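Long-range contact in 2-hydroxyisobutyryl-CoA mutase large subunit (Aquincola tertiaricarbonis, PDB 4R3U), which catalyses, together with a small cobalamin-binding subunit, the reversible isomerisation of 2-hydroxyisobutyryl-CoA and (S)-3-hydroxybutyryl-CoA: residues F177-S182 / G206-D211. Numbering follows the deposited sequence.
With 3KK (S-{(3R,5R,9R)-1-[(2R,3S,4R,5R)-5-(6-amino-9H-purin-9-yl)-4-hydroxy-3-(phosphonooxy)tetrahydrofuran-2-yl]-3,5,9-trihydroxy-8,8-dimethyl-3,5-dioxido-10,14-dioxo-2,4,6-trioxa-11,15-diaza-3lambda~5~,5lambda~5~-diphosphaheptadecan-17-yl} 2-hydroxy-2-methylpropanethioate), chain F.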
ATOM      1  N   PHE A 177      19.320  10.145  17.120  1.00 23.56           N
ATOM      2  CA  PHE A 177      20.601  10.387  16.446  1.00 22.62           C
ATOM      3  C   PHE A 177      21.121   9.069  15.862  1.00 25.13           C
ATOM      4  O   PHE A 177      21.358   8.107  16.608  1.00 25.61           O
ATOM      5  CB  PHE A 177      21.636  10.964  17.426  1.00 24.21           C
ATOM      6  CG  PHE A 177      21.446  12.390  17.893  1.00 25.41           C
ATOM      7  CD1 PHE A 177      20.821  13.336  17.076  1.00 25.82           C
ATOM      8  CD2 PHE A 177      21.937  12.804  19.131  1.00 27.37           C
ATOM      9  CE1 PHE A 177      20.689  14.661  17.495  1.00 27.08           C
ATOM     10  CE2 PHE A 177      21.812  14.135  19.552  1.00 29.46           C
ATOM     11  CZ  PHE A 177      21.209  15.057  18.727  1.00 28.46           C
ATOM     12  N   THR A 178      21.244   8.992  14.522  1.00 22.27           N
ATOM     13  CA  THR A 178      21.782   7.789  13.863  1.00 21.57           C
ATOM     14  C   THR A 178      23.318   7.908  13.895  1.00 26.55           C
ATOM     15  O   THR A 178      23.964   8.172  12.875  1.00 26.81           O
ATOM     16  CB  THR A 178      21.251   7.659  12.470  1.00 20.33           C
ATOM     17  OG1 THR A 178      19.841   7.714  12.536  1.00 20.09           O
ATOM     18  CG2 THR A 178      21.712   6.396  11.787  1.00 18.32           C
ATOM     19  N   ILE A 179      23.868   7.750  15.093  1.00 23.23           N
ATOM     20  CA  ILE A 179      25.275   7.915  15.360  1.00 23.54           C
ATOM     21  C   ILE A 179      25.801   6.619  16.002  1.00 27.52           C
ATOM     22  O   ILE A 179      25.083   5.974  16.755  1.00 27.62           O
ATOM     23  CB  ILE A 179      25.510   9.227  16.186  1.00 26.75           C
ATOM     24  CG1 ILE A 179      27.010   9.660  16.216  1.00 26.30           C
ATOM     25  CG2 ILE A 179      24.878   9.156  17.585  1.00 27.53           C
ATOM     26  CD1 ILE A 179      27.485  10.413  14.992  1.00 21.15           C
ATOM     27  N   ASN A 180      27.003   6.197  15.613  1.00 23.28           N
ATOM     28  CA  ASN A 180      27.530   4.920  16.066  1.00 23.71           C
ATOM     29  C   ASN A 180      28.890   4.926  16.813  1.00 29.68           C
ATOM     30  O   ASN A 180      28.848   5.084  18.034  1.00 30.08           O
ATOM     31  CB  ASN A 180      27.387   3.844  14.978  1.00 18.23           C
ATOM     32  CG  ASN A 180      25.948   3.615  14.600  1.00 25.77           C
ATOM     33  OD1 ASN A 180      25.212   2.957  15.314  1.00 17.25           O
ATOM     34  ND2 ASN A 180      25.500   4.189  13.483  1.00 22.18           N
ATOM     35  N   PRO A 181      30.093   4.777  16.183  1.00 24.81           N
ATOM     36  CA  PRO A 181      31.327   4.782  16.994  1.00 23.85           C
ATOM     37  C   PRO A 181      31.575   6.070  17.796  1.00 28.79           C
ATOM     38  O   PRO A 181      32.276   6.035  18.817  1.00 29.97           O
ATOM     39  CB  PRO A 181      32.429   4.496  15.965  1.00 24.88           C
ATOM     40  CG  PRO A 181      31.853   4.842  14.656  1.00 28.39           C
ATOM     41  CD  PRO A 181      30.399   4.563  14.750  1.00 23.97           C
ATOM     42  N   SER A 182      31.013   7.197  17.340  1.00 25.34           N
ATOM     43  CA  SER A 182      31.158   8.497  18.006  1.00 26.91           C
ATOM     44  C   SER A 182      29.834   8.908  18.695  1.00 34.02           C
ATOM     45  O   SER A 182      29.625  10.092  19.001  1.00 35.26           O
ATOM     46  CB  SER A 182      31.618   9.557  17.012  1.00 29.57           C
ATOM     47  OG  SER A 182      30.716   9.635  15.920  1.00 37.25           O
ATOM     48  N   GLY A 206      14.802  10.431  23.832  1.00 32.94           N
ATOM     49  CA  GLY A 206      15.659  10.329  22.673  1.00 31.47           C
ATOM     50  C   GLY A 206      16.378   9.006  22.578  1.00 33.11           C
ATOM     51  O   GLY A 206      16.174   8.109  23.400  1.00 32.38           O
ATOM     52  N   THR A 207      17.229   8.895  21.560  1.00 29.59           N
ATOM     53  CA  THR A 207      18.015   7.715  21.223  1.00 27.90           C
ATOM     54  C   THR A 207      19.306   8.096  20.467  1.00 28.44           C
ATOM     55  O   THR A 207      19.313   9.033  19.668  1.00 25.09           O
ATOM     56  CB  THR A 207      17.190   6.806  20.276  1.00 22.45           C
ATOM     57  OG1 THR A 207      15.839   6.681  20.730  1.00 22.28           O
ATOM     58  CG2 THR A 207      17.813   5.434  20.073  1.00 18.72           C
ATOM     59  N   VAL A 208      20.380   7.329  20.721  1.00 27.16           N
ATOM     60  CA  VAL A 208      21.637   7.277  19.968  1.00 26.14           C
ATOM     61  C   VAL A 208      21.693   5.808  19.550  1.00 31.49           C
ATOM     62  O   VAL A 208      21.370   4.933  20.365  1.00 30.81           O
ATOM     63  CB  VAL A 208      22.895   7.744  20.725  1.00 29.55           C
ATOM     64  CG1 VAL A 208      22.960   9.268  20.776  1.00 28.48           C
ATOM     65  CG2 VAL A 208      22.978   7.137  22.134  1.00 31.12           C
ATOM     66  N   GLN A 209      21.929   5.537  18.257  1.00 29.25           N
ATOM     67  CA  GLN A 209      21.969   4.156  17.739  1.00 28.46           C
ATOM     68  C   GLN A 209      23.020   3.318  18.491  1.00 31.05           C
ATOM     69  O   GLN A 209      22.703   2.218  18.950  1.00 32.86           O
ATOM     70  CB  GLN A 209      22.183   4.130  16.214  1.00 28.26           C
ATOM     71  CG  GLN A 209      21.913   2.770  15.607  1.00 23.00           C
ATOM     72  CD  GLN A 209      21.699   2.869  14.133  1.00 33.94           C
ATOM     73  OE1 GLN A 209      22.642   2.768  13.328  1.00 27.67           O
ATOM     74  NE2 GLN A 209      20.457   3.147  13.761  1.00 21.80           N
ATOM     75  N   ALA A 210      24.247   3.863  18.638  1.00 24.24           N
ATOM     76  CA  ALA A 210      25.370   3.329  19.430  1.00 24.21           C
ATOM     77  C   ALA A 210      25.886   1.883  19.202  1.00 28.37           C
ATOM     78  O   ALA A 210      27.067   1.622  19.433  1.00 28.42           O
ATOM     79  CB  ALA A 210      25.141   3.603  20.911  1.00 25.00           C
ATOM     80  N   ASP A 211      25.018   0.959  18.778  1.00 26.22           N
ATOM     81  CA  ASP A 211      25.347  -0.462  18.526  1.00 26.19           C
ATOM     82  C   ASP A 211      26.526  -0.629  17.591  1.00 25.26           C
ATOM     83  O   ASP A 211      26.385  -0.511  16.380  1.00 21.52           O
ATOM     84  CB  ASP A 211      24.112  -1.242  17.987  1.00 26.70           C
ATOM     85  CG  ASP A 211      24.293  -2.733  17.760  1.00 27.43           C
ATOM     86  OD1 ASP A 211      25.438  -3.242  17.932  1.00 28.20           O
ATOM     87  OD2 ASP A 211      23.314  -3.386  17.379  1.00 31.76           O
TER
HETATM   88  C4  3KK F 802      21.699   4.730   8.311  0.50  6.91           C
HETATM   89  C3  3KK F 802      20.178   4.712   8.412  0.50 12.48           C
HETATM   90  C2  3KK F 802      19.600   3.638   7.492  0.50 14.70           C
HETATM   91  O3  3KK F 802      19.709   5.982   7.992  0.50 11.40           O
HETATM   92  C1  3KK F 802      19.688   4.461   9.844  0.50 19.36           C
HETATM   93  O1  3KK F 802      20.219   3.635  10.590  0.50 19.20           O
HETATM   94  S1P 3KK F 802      18.308   5.462  10.290  0.50 26.37           S
HETATM   95  C2P 3KK F 802      17.989   4.989  12.013  0.50 22.78           C
HETATM   96  C3P 3KK F 802      17.020   5.955  12.646  0.50 22.35           C
HETATM   97  N4P 3KK F 802      16.724   5.478  13.990  0.50 20.57           N
HETATM   98  C5P 3KK F 802      15.600   5.809  14.633  0.50 21.79           C
HETATM   99  O5P 3KK F 802      14.724   6.548  14.173  0.50 21.65           O
HETATM  100  C6P 3KK F 802      15.499   5.174  16.024  0.50 24.04           C
HETATM  101  C7P 3KK F 802      14.283   5.664  16.796  0.50 26.92           C
HETATM  102  N8P 3KK F 802      14.177   4.955  18.077  0.50 28.88           N
HETATM  103  C9P 3KK F 802      13.303   5.346  19.016  0.50 28.49           C
HETATM  104  O9P 3KK F 802      12.570   6.326  18.873  0.50 29.02           O
HETATM  105  CAP 3KK F 802      13.344   4.561  20.360  0.50 27.59           C
HETATM  106  OAP 3KK F 802      14.688   4.182  20.725  0.50 27.43           O
HETATM  107  CBP 3KK F 802      12.281   3.424  20.536  0.50 27.99           C
HETATM  108  CDP 3KK F 802      12.300   2.912  21.985  0.50 26.17           C
HETATM  109  CEP 3KK F 802      12.569   2.233  19.615  0.50 28.00           C
HETATM  110  CCP 3KK F 802      10.853   3.945  20.272  0.50 29.25           C
HETATM  111  O6A 3KK F 802      10.637   5.119  21.075  0.50 28.82           O
HETATM  112  P2A 3KK F 802       9.492   6.184  20.831  0.50 29.74           P
HETATM  113  O4A 3KK F 802       9.389   6.485  19.395  0.50 28.43           O
HETATM  114  O5A 3KK F 802       9.723   7.302  21.778  0.50 33.02           O
HETATM  115  O3A 3KK F 802       8.186   5.313  21.247  0.50 33.55           O
HETATM  116  P1A 3KK F 802       7.788   4.759  22.741  0.50 33.76           P
HETATM  117  O1A 3KK F 802       8.945   4.745  23.674  0.50 34.58           O
HETATM  118  O2A 3KK F 802       7.031   3.510  22.548  0.50 32.48           O
HETATM  119  O5B 3KK F 802       6.730   5.940  23.112  0.50 33.39           O
HETATM  120  C5B 3KK F 802       7.096   7.154  23.806  0.50 34.44           C
HETATM  121  C4B 3KK F 802       6.351   7.238  25.151  0.50 36.96           C
HETATM  122  O4B 3KK F 802       4.929   6.937  25.006  0.50 38.51           O
HETATM  123  C3B 3KK F 802       6.909   6.234  26.154  0.50 38.73           C
HETATM  124  O3B 3KK F 802       6.890   6.851  27.463  0.50 44.84           O
HETATM  125  P3B 3KK F 802       8.226   7.277  28.264  0.50 43.89           P
HETATM  126  O8A 3KK F 802       8.935   5.986  28.413  0.50 39.49           O
HETATM  127  O7A 3KK F 802       8.852   8.269  27.365  0.50 45.33           O
HETATM  128  O9A 3KK F 802       7.662   7.845  29.513  0.50 47.76           O
HETATM  129  C2B 3KK F 802       5.924   5.081  26.084  0.50 35.54           C
HETATM  130  O2B 3KK F 802       5.896   4.325  27.300  0.50 35.58           O
HETATM  131  C1B 3KK F 802       4.612   5.799  25.836  0.50 38.06           C
HETATM  132  N9A 3KK F 802       3.621   4.944  25.118  0.50 42.50           N
HETATM  133  C8A 3KK F 802       3.687   4.437  23.888  0.50 42.80           C
HETATM  134  N7A 3KK F 802       2.581   3.732  23.668  0.50 44.40           N
HETATM  135  C5A 3KK F 802       1.806   3.816  24.756  0.50 46.16           C
HETATM  136  C4A 3KK F 802       2.457   4.580  25.656  0.50 45.41           C
HETATM  137  N3A 3KK F 802       1.918   4.852  26.873  0.50 44.89           N
HETATM  138  C2A 3KK F 802       0.644   4.349  27.219  0.50 45.91           C
HETATM  139  N1A 3KK F 802      -0.006   3.552  26.236  0.50 46.88           N
HETATM  140  C6A 3KK F 802       0.594   3.300  25.053  0.50 45.41           C
HETATM  141  N6A 3KK F 802      -0.002   2.550  24.125  0.50 43.70           N
HETATM  142  O   HOH W   1      28.921   3.424  20.079  1.00 27.38           O
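Q209 and N180 meet through their side-chain amides just beyond the C-terminal ends of two adjacent parallel strands. N180 ND2 donates to Q209 OE1 at 3.2 Å, tilted from the carbonyl plane of Q209, while the acceptor lies close to the plane of the N180 amide; the two amide planes are turned 38° apart. A chi1 of -167° swings Q209 CG away from the backbone N, and the extended chain beyond carries the amide to the thioester of the bound 2-hydroxyisobutyryl-CoA, where NE2 gives a nearly straight 3.2 Å bond to the acyl oxygen O1. The bond from N180 ND2, with a weak one from K214, is consistent with the amide being turned so that NE2 faces the substrate. N180 is itself fixed by K214, which its OD1 accepts from, and by E221. A leucine in place of Q209 would probably leave O1 without this donor and N180 ND2 without one of its acceptors. Beneath the amides the backbones pair in parallel, F177 beside V208, then slip by one residue to bring N180 beside A210: F177 N donates to T207 O (2.8 Å), F177 O receives Q209 N, and A210 N reaches I179 O at 2.9 Å. On the F177 face, V208 CG1 packs 3.7 Å from I179 CG2 and 4.0 Å from F177 CB, near the plane of the phenyl ring at its edge. T207 OG1 lies 2.8 Å from the pantetheine hydroxyl OAP, and T178 CG2 packs against the thioester while its OG1 bonds to D128. The contact joins strands 175-178 and 206-208 of a right-handed beta-alpha-beta unit in the substrate-binding TIM barrel; the Y190 ring of the linking helix 183-196 meets F177 with its plane roughly perpendicular, and strands 125-128 and 247-248 flank the pair.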